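PDB 4MSX: Pre-mRNA-splicing factor SAD1 from Saccharomyces cerevisiae, which promotes the assembly of newly synthesized U4 snRNA into the U4/U6 snRNP and is required for pre-mRNA splicing, although its deubiquitinase fold is catalytically inactive. Local coordinates for residues 395-400 with 468-473; 416-422 with 437-443; 65-69 with 119-123. One frame throughout, in Å; residues are numbered along the deposited sequence.

Contact 1 (395-400 with 468-473)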
# COMPACT_ATOMS: atom_id res chain seq x y z
N GLN A 395 15.42 14.77 14.93
CA GLN A 395 15.55 13.38 15.39
C GLN A 395 15.11 13.15 16.84
O GLN A 395 15.55 12.18 17.47
CB GLN A 395 16.96 12.85 15.17
CG GLN A 395 17.38 12.96 13.71
CD GLN A 395 18.72 12.25 13.48
OE1 GLN A 395 18.87 11.09 13.85
NE2 GLN A 395 19.71 12.99 12.94
N THR A 396 14.21 13.99 17.34
CA THR A 396 13.66 13.83 18.69
C THR A 396 13.08 12.43 18.81
O THR A 396 12.35 11.95 17.91
CB THR A 396 12.57 14.89 19.00
OG1 THR A 396 13.12 16.21 18.84
CG2 THR A 396 12.03 14.73 20.39
N LEU A 397 13.40 11.75 19.91
CA LEU A 397 12.88 10.42 20.14
C LEU A 397 11.44 10.47 20.62
O LEU A 397 11.15 10.91 21.75
CB LEU A 397 13.77 9.66 21.11
CG LEU A 397 13.28 8.24 21.44
CD1 LEU A 397 13.22 7.43 20.17
CD2 LEU A 397 14.28 7.62 22.43
N VAL A 398 10.53 10.01 19.76
CA VAL A 398 9.11 10.01 20.11
C VAL A 398 8.71 8.69 20.77
O VAL A 398 8.78 7.59 20.17
CB VAL A 398 8.17 10.26 18.84
CG1 VAL A 398 6.71 10.19 19.27
CG2 VAL A 398 8.46 11.58 18.20
N GLU A 399 8.30 8.80 22.03
CA GLU A 399 7.93 7.63 22.83
C GLU A 399 6.43 7.33 22.76
O GLU A 399 5.61 8.22 22.94
CB GLU A 399 8.40 7.85 24.27
CG GLU A 399 9.94 7.93 24.22
CD GLU A 399 10.62 8.48 25.44
OE1 GLU A 399 11.88 8.52 25.40
OE2 GLU A 399 9.94 8.87 26.41
N PHE A 400 6.09 6.07 22.53
CA PHE A 400 4.69 5.69 22.45
C PHE A 400 4.61 4.20 22.79
O PHE A 400 5.60 3.48 22.65
CB PHE A 400 4.12 5.96 21.05
CG PHE A 400 4.89 5.24 19.93
CD1 PHE A 400 4.59 3.94 19.62
CD2 PHE A 400 5.91 5.89 19.25
CE1 PHE A 400 5.28 3.27 18.56
CE2 PHE A 400 6.63 5.25 18.21
CZ PHE A 400 6.29 3.91 17.88
N LEU A 468 9.06 -0.77 19.45
CA LEU A 468 8.84 -0.14 18.12
C LEU A 468 9.31 1.30 18.11
O LEU A 468 9.95 1.76 17.17
CB LEU A 468 7.34 -0.16 17.77
CG LEU A 468 6.73 -1.52 17.47
CD1 LEU A 468 5.26 -1.37 17.05
CD2 LEU A 468 7.56 -2.24 16.41
N PHE A 469 9.09 2.02 19.21
CA PHE A 469 9.39 3.45 19.22
C PHE A 469 10.86 3.73 19.14
O PHE A 469 11.24 4.85 18.90
CB PHE A 469 8.80 4.14 20.44
CG PHE A 469 9.61 3.88 21.70
CD1 PHE A 469 9.34 2.77 22.48
CD2 PHE A 469 10.66 4.75 22.05
CE1 PHE A 469 10.10 2.53 23.67
CE2 PHE A 469 11.45 4.50 23.25
CZ PHE A 469 11.17 3.38 24.01
N LEU A 470 11.73 2.74 19.26
CA LEU A 470 13.17 3.08 19.14
C LEU A 470 13.60 3.53 17.74
O LEU A 470 14.61 4.19 17.61
CB LEU A 470 14.03 1.88 19.53
CG LEU A 470 13.89 1.59 21.04
CD1 LEU A 470 14.66 0.34 21.32
CD2 LEU A 470 14.47 2.80 21.83
N LYS A 471 12.84 3.18 16.71
CA LYS A 471 13.17 3.67 15.35
C LYS A 471 12.45 4.98 15.09
O LYS A 471 11.47 5.32 15.81
CB LYS A 471 12.71 2.61 14.31
CG LYS A 471 13.51 1.32 14.45
CD LYS A 471 13.44 0.45 13.19
CE LYS A 471 14.34 -0.79 13.31
NZ LYS A 471 14.12 -1.82 12.22
N GLU A 472 12.87 5.68 14.05
CA GLU A 472 12.32 7.02 13.83
C GLU A 472 10.92 6.98 13.17
O GLU A 472 10.84 6.91 11.92
CB GLU A 472 13.27 7.78 12.96
CG GLU A 472 12.98 9.27 12.88
CD GLU A 472 13.91 10.01 11.91
OE1 GLU A 472 15.13 10.07 12.19
OE2 GLU A 472 13.43 10.55 10.88
N THR A 473 9.87 7.10 13.98
CA THR A 473 8.50 7.07 13.48
C THR A 473 8.21 8.33 12.65
O THR A 473 8.62 9.47 12.99
CB THR A 473 7.46 6.90 14.63
OG1 THR A 473 6.16 6.80 14.04
CG2 THR A 473 7.47 8.13 15.61
O HOH W 1 16.52 9.47 14.32
O HOH W 2 9.72 6.83 17.62
O HOH W 3 6.75 1.22 21.05
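F400 and F469 make the tight part of this contact. CB of F469 sits over one face of the F400 ring, near its rim, 3.3 Å from F400 CE2. This is a CH-pi contact, with F469 CB 3.6 Å from the centroid of the F400 ring. The two side chains slide past each other in opposite directions. The F469 methylene, not its ring, lies over F400. F400 CG stands between the backbone N and the carbonyl carbon (chi1 57°), which brings the ring to the 468-473 turn. There L468 CB meets F400 CE1 at 4.1 Å, crossing at about a right angle. T473 CG2 reaches both F400 CE2 and V398 CB, while T473 OG1 bonds N416 OD1. L413 also packs on F400. F400, L468, V398 and T473 are buried here.

The outer side is looser. L397 CD1 approaches the edge of the F469 ring, 4.2 Å from F469 CD2. E399 CG comes obliquely to the same ring, 3.9 Å from F469 CE2, and the E399 carboxylate bonds Q344. No direct hydrogen bond joins the two segments. Waters do part of the work instead. One accepts from F469 N and lies 3.0 Å from F400 O. Another donates to Q395 OE1 and to E472 OE1, the latter at 2.6 Å. E472 OE1 also forms a salt bridge with R393, and OE2 bonds H419 ND1, so both oxygens are held.

Strand 397-399 pairs in parallel with strand 344-346. The 468-470 turn leads into strand 472-480 of the large mixed sheet. The aromatic packing thus joins a small two-stranded sheet to the main sheet of the ubiquitin-specific protease (USP) fold.

Contact 2 (416-422 with 437-443)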
# COMPACT_ATOMS: atom_id res chain seq x y z
N ASN A 416 2.95 1.62 11.68
CA ASN A 416 4.03 2.55 12.02
C ASN A 416 4.99 2.62 10.82
O ASN A 416 5.59 1.61 10.47
CB ASN A 416 4.74 2.03 13.28
CG ASN A 416 5.76 3.03 13.86
OD1 ASN A 416 5.46 4.21 13.97
ND2 ASN A 416 6.95 2.57 14.17
N VAL A 417 5.08 3.78 10.16
CA VAL A 417 6.03 3.91 9.03
C VAL A 417 7.27 4.59 9.61
O VAL A 417 7.17 5.67 10.19
CB VAL A 417 5.44 4.76 7.94
CG1 VAL A 417 6.45 4.94 6.72
CG2 VAL A 417 4.14 4.05 7.40
N VAL A 418 8.41 3.98 9.37
CA VAL A 418 9.66 4.38 9.99
C VAL A 418 10.62 4.90 8.95
O VAL A 418 10.69 4.39 7.81
CB VAL A 418 10.26 3.14 10.68
CG1 VAL A 418 11.73 3.32 10.92
CG2 VAL A 418 9.47 2.89 12.01
N HIS A 419 11.40 5.91 9.35
CA HIS A 419 12.35 6.54 8.45
C HIS A 419 13.75 5.99 8.77
O HIS A 419 14.14 5.94 9.92
CB HIS A 419 12.32 8.06 8.64
CG HIS A 419 13.32 8.78 7.79
ND1 HIS A 419 14.33 9.55 8.33
CD2 HIS A 419 13.47 8.85 6.45
CE1 HIS A 419 15.06 10.05 7.35
NE2 HIS A 419 14.55 9.65 6.20
N VAL A 420 14.50 5.60 7.75
CA VAL A 420 15.82 4.99 7.92
C VAL A 420 16.72 5.72 6.94
O VAL A 420 16.31 5.98 5.79
CB VAL A 420 15.76 3.46 7.56
CG1 VAL A 420 17.12 2.90 7.29
CG2 VAL A 420 15.11 2.70 8.69
N VAL A 421 17.93 6.05 7.37
CA VAL A 421 18.87 6.72 6.46
C VAL A 421 19.84 5.74 5.81
O VAL A 421 20.37 4.86 6.45
CB VAL A 421 19.71 7.84 7.18
CG1 VAL A 421 21.00 8.14 6.40
CG2 VAL A 421 18.90 9.10 7.29
N ILE A 422 20.06 5.93 4.50
CA ILE A 422 21.00 5.10 3.75
C ILE A 422 21.97 5.98 2.95
O ILE A 422 22.04 7.21 3.12
CB ILE A 422 20.27 4.16 2.77
CG1 ILE A 422 19.17 4.94 2.03
CG2 ILE A 422 19.69 2.95 3.52
CD1 ILE A 422 18.49 4.17 0.88
N LYS A 437 20.02 10.16 2.06
CA LYS A 437 18.86 9.63 1.34
C LYS A 437 17.89 8.92 2.30
O LYS A 437 18.30 8.16 3.19
CB LYS A 437 19.26 8.63 0.27
CG LYS A 437 18.13 8.46 -0.75
CD LYS A 437 18.14 7.13 -1.49
CE LYS A 437 16.81 6.93 -2.21
NZ LYS A 437 16.50 8.11 -3.09
N SER A 438 16.60 9.18 2.11
CA SER A 438 15.56 8.53 2.97
C SER A 438 15.19 7.14 2.46
O SER A 438 15.03 6.95 1.25
CB SER A 438 14.31 9.40 2.94
OG SER A 438 14.52 10.67 3.58
N HIS A 439 15.02 6.19 3.37
CA HIS A 439 14.47 4.88 3.05
C HIS A 439 13.29 4.68 4.03
O HIS A 439 13.36 5.13 5.19
CB HIS A 439 15.54 3.81 3.25
CG HIS A 439 15.05 2.39 3.15
ND1 HIS A 439 14.25 1.92 2.11
CD2 HIS A 439 15.26 1.32 3.97
CE1 HIS A 439 13.98 0.64 2.31
NE2 HIS A 439 14.59 0.25 3.42
N TRP A 440 12.24 4.01 3.57
CA TRP A 440 10.99 3.93 4.37
C TRP A 440 10.67 2.47 4.61
O TRP A 440 10.71 1.65 3.67
CB TRP A 440 9.84 4.62 3.58
CG TRP A 440 10.15 6.06 3.26
CD1 TRP A 440 10.55 6.62 2.06
CD2 TRP A 440 10.08 7.14 4.21
NE1 TRP A 440 10.73 7.98 2.23
CE2 TRP A 440 10.48 8.31 3.55
CE3 TRP A 440 9.73 7.19 5.57
CZ2 TRP A 440 10.52 9.55 4.18
CZ3 TRP A 440 9.75 8.42 6.21
CH2 TRP A 440 10.15 9.59 5.52
N ILE A 441 10.34 2.13 5.85
CA ILE A 441 9.92 0.75 6.10
C ILE A 441 8.63 0.78 6.90
O ILE A 441 8.27 1.79 7.52
CB ILE A 441 11.00 -0.04 6.83
CG1 ILE A 441 11.19 0.54 8.23
CG2 ILE A 441 12.36 0.00 6.04
CD1 ILE A 441 12.22 -0.22 9.05
N THR A 442 7.89 -0.32 6.83
CA THR A 442 6.50 -0.29 7.33
C THR A 442 6.33 -1.40 8.32
O THR A 442 6.68 -2.54 8.02
CB THR A 442 5.51 -0.48 6.15
OG1 THR A 442 5.83 0.49 5.14
CG2 THR A 442 4.00 -0.30 6.58
N GLN A 443 5.80 -1.08 9.50
CA GLN A 443 5.51 -2.10 10.50
C GLN A 443 4.01 -2.19 10.64
O GLN A 443 3.34 -1.15 10.76
CB GLN A 443 6.10 -1.67 11.86
CG GLN A 443 7.61 -1.54 11.74
CD GLN A 443 8.27 -0.89 12.96
OE1 GLN A 443 7.64 -0.11 13.70
NE2 GLN A 443 9.57 -1.16 13.13
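N416 and Q443 lie side by side at one end of an antiparallel strand pair. N416 CG is anti to the backbone N (chi1 -171°), which lays its amide beside Q443. N416 ND2 donates to Q443 OE1 at 2.8 Å, nearly straight at 173°. Q443 OE1 lies in the amide plane of N416, but the donor is tilted 35° from the plane of the Q443 amide. The backbones of this pair bond in both directions, as do those of V418 with I441 and V420 with H439.

On the face shared by H419, W440 and S438, H419 CD2 lies over the indole, 3.5 Å from W440 CH2. The two rings are oblique. H419 NE2 and S438 OG share a hydrogen bond of 2.8 Å. On the other face, V420 CG1 meets the edge of the H439 ring, 4.1 Å from H439 CD2.

A second shell surrounds these groups. Besides T473, N416 OD1 bonds Q476 NE2, which probably helps to keep ND2 turned to Q443. Q443 NE2 bonds E454. With a leucine in place of Q443, N416 ND2 would probably lose its acceptor and E454 the amide donor that reaches it.

H439 bonds D193 through ND1 and D456 through NE2, and D193 OD2 also bonds W440 N. In active USPs a histidine on such a strand works with a cysteine at the start of a helix and an acidic or amide residue. H439 and D456 probably match two of those positions. D193, on helix 189-203, probably stands where the cysteine would be, and an aspartate has no thiol to act as nucleophile, consistent with an inactive protease.

Contact 3 (65-69 with 119-123). With ZN (zinc ion), chain B.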
# COMPACT_ATOMS: atom_id res chain seq x y z
N TYR A 65 -2.19 -29.89 -23.64
CA TYR A 65 -1.10 -28.91 -23.59
C TYR A 65 -0.93 -28.30 -22.18
O TYR A 65 0.05 -27.59 -21.91
CB TYR A 65 -1.37 -27.80 -24.57
CG TYR A 65 -1.24 -28.15 -26.06
CD1 TYR A 65 -0.01 -28.13 -26.70
CD2 TYR A 65 -2.38 -28.42 -26.82
CE1 TYR A 65 0.09 -28.37 -28.10
CE2 TYR A 65 -2.29 -28.68 -28.19
CZ TYR A 65 -1.06 -28.65 -28.82
OH TYR A 65 -1.02 -28.89 -30.17
N LEU A 66 -1.87 -28.60 -21.27
CA LEU A 66 -1.80 -27.95 -19.94
C LEU A 66 -0.57 -28.37 -19.18
O LEU A 66 -0.04 -27.61 -18.39
CB LEU A 66 -3.08 -28.15 -19.12
CG LEU A 66 -4.30 -27.43 -19.70
CD1 LEU A 66 -5.46 -27.48 -18.71
CD2 LEU A 66 -4.01 -26.00 -20.07
N GLU A 67 -0.06 -29.57 -19.45
CA GLU A 67 1.20 -29.96 -18.83
C GLU A 67 2.38 -29.09 -19.29
O GLU A 67 3.47 -29.20 -18.72
CB GLU A 67 1.52 -31.43 -19.09
CG GLU A 67 1.76 -31.76 -20.56
CD GLU A 67 2.18 -33.23 -20.80
OE1 GLU A 67 1.39 -34.18 -20.52
OE2 GLU A 67 3.32 -33.43 -21.29
N THR A 68 2.20 -28.27 -20.33
CA THR A 68 3.33 -27.42 -20.76
C THR A 68 3.41 -26.08 -19.98
O THR A 68 4.40 -25.33 -20.10
CB THR A 68 3.31 -27.07 -22.24
OG1 THR A 68 2.15 -26.28 -22.59
CG2 THR A 68 3.32 -28.41 -23.10
N VAL A 69 2.35 -25.78 -19.24
CA VAL A 69 2.27 -24.49 -18.51
C VAL A 69 3.32 -24.47 -17.42
O VAL A 69 3.55 -25.48 -16.78
CB VAL A 69 0.83 -24.28 -17.98
CG1 VAL A 69 0.76 -23.16 -16.96
CG2 VAL A 69 -0.05 -23.93 -19.14
N HIS A 119 4.83 -22.76 -28.19
CA HIS A 119 4.17 -22.47 -26.86
C HIS A 119 2.72 -22.20 -27.20
O HIS A 119 2.44 -21.34 -28.03
CB HIS A 119 4.86 -21.24 -26.14
CG HIS A 119 6.26 -21.51 -25.69
ND1 HIS A 119 7.09 -20.54 -25.19
CD2 HIS A 119 6.98 -22.66 -25.68
CE1 HIS A 119 8.26 -21.07 -24.87
NE2 HIS A 119 8.22 -22.36 -25.17
N HIS A 120 1.77 -22.97 -26.65
CA HIS A 120 0.42 -22.95 -27.21
C HIS A 120 -0.69 -22.50 -26.30
O HIS A 120 -1.81 -22.36 -26.78
CB HIS A 120 0.11 -24.37 -27.77
CG HIS A 120 1.09 -24.78 -28.82
ND1 HIS A 120 0.98 -24.35 -30.13
CD2 HIS A 120 2.25 -25.48 -28.74
CE1 HIS A 120 2.02 -24.80 -30.83
NE2 HIS A 120 2.80 -25.50 -30.01
N VAL A 121 -0.39 -22.25 -25.01
CA VAL A 121 -1.49 -21.85 -24.07
C VAL A 121 -1.27 -20.38 -23.62
O VAL A 121 -0.17 -20.08 -23.15
CB VAL A 121 -1.47 -22.78 -22.81
CG1 VAL A 121 -2.76 -22.57 -21.93
CG2 VAL A 121 -1.35 -24.24 -23.25
N PHE A 122 -2.27 -19.53 -23.84
CA PHE A 122 -2.18 -18.10 -23.61
C PHE A 122 -3.33 -17.64 -22.69
O PHE A 122 -4.42 -18.25 -22.67
CB PHE A 122 -2.29 -17.36 -24.94
CG PHE A 122 -1.09 -17.60 -25.82
CD1 PHE A 122 -0.99 -18.83 -26.52
CD2 PHE A 122 -0.01 -16.70 -25.83
CE1 PHE A 122 0.16 -19.10 -27.29
CE2 PHE A 122 1.11 -16.93 -26.60
CZ PHE A 122 1.21 -18.14 -27.36
N LEU A 123 -3.09 -16.54 -21.98
CA LEU A 123 -4.13 -15.88 -21.22
C LEU A 123 -4.33 -14.50 -21.81
O LEU A 123 -3.37 -13.72 -21.92
CB LEU A 123 -3.69 -15.77 -19.72
CG LEU A 123 -4.68 -14.99 -18.87
CD1 LEU A 123 -6.12 -15.65 -18.76
CD2 LEU A 123 -4.07 -14.86 -17.50
ZN ZN B . 6.14 -18.57 -24.78
O HOH W 4 2.44 -25.38 -25.21
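This contact lies in the zinc finger, predicted to be of a degenerate UBP type. A 3-10 turn packs against the start of strand 121-124, just after a zinc ligand. H119 ND1 binds the zinc ion at 2.2 Å, and C94, C97 and H113 complete the site. The H119 side chain starts away from the 65-69 turn and takes no part in the packing. The next two residues make the contact. H120 CB lies over one face of the Y65 ring, 4.2 Å from its centroid, as a CH-pi contact. H120 CG lies anti to the carbonyl carbon (chi1 -59°), which brings the imidazole obliquely across the phenol ring, planes 44° apart, with H120 CD2 3.7 Å from Y65 CE1. H120 ND1 bonds L133 O, and NE2 bonds N118 OD1, so both ring nitrogens are held.

V121 fits between several turn residues. Its CG2 meets Y65 CB at 3.8 Å, while CG1 faces L66 CD2. V69 CG2 packs on V121 CB. L66 and V69 also rest on helix 146-155. A water donates to T68 OG1 and accepts from H120 N, bridging the segments. The turn is closed on itself: Y65 O accepts from both T68 N and T68 OG1, the latter at 2.6 Å and in the carbonyl plane.

Overall arrangement
Contacts 1 and 2 belong to the USP domain, with centres about 12 Å apart. They share the large mixed sheet, where strands 409-421 and 472-480 are neighbours, and they touch directly: K471 CB packs on V418 CG1 at 3.6 Å. Contact 2 is a regular strand pair, rich in backbone bonds, with polar and apolar side-chain pairs. Contacts 1 and 3 do without direct hydrogen bonds between their segments and use packing and waters. Contacts 1 and 2 are partly buried. Contact 3 is a surface contact in the zinc finger, about 37 Å from contact 1 and 29 Å from contact 2 between nearest atoms. It mixes apolar and ring packing with a water bridge beside a metal site.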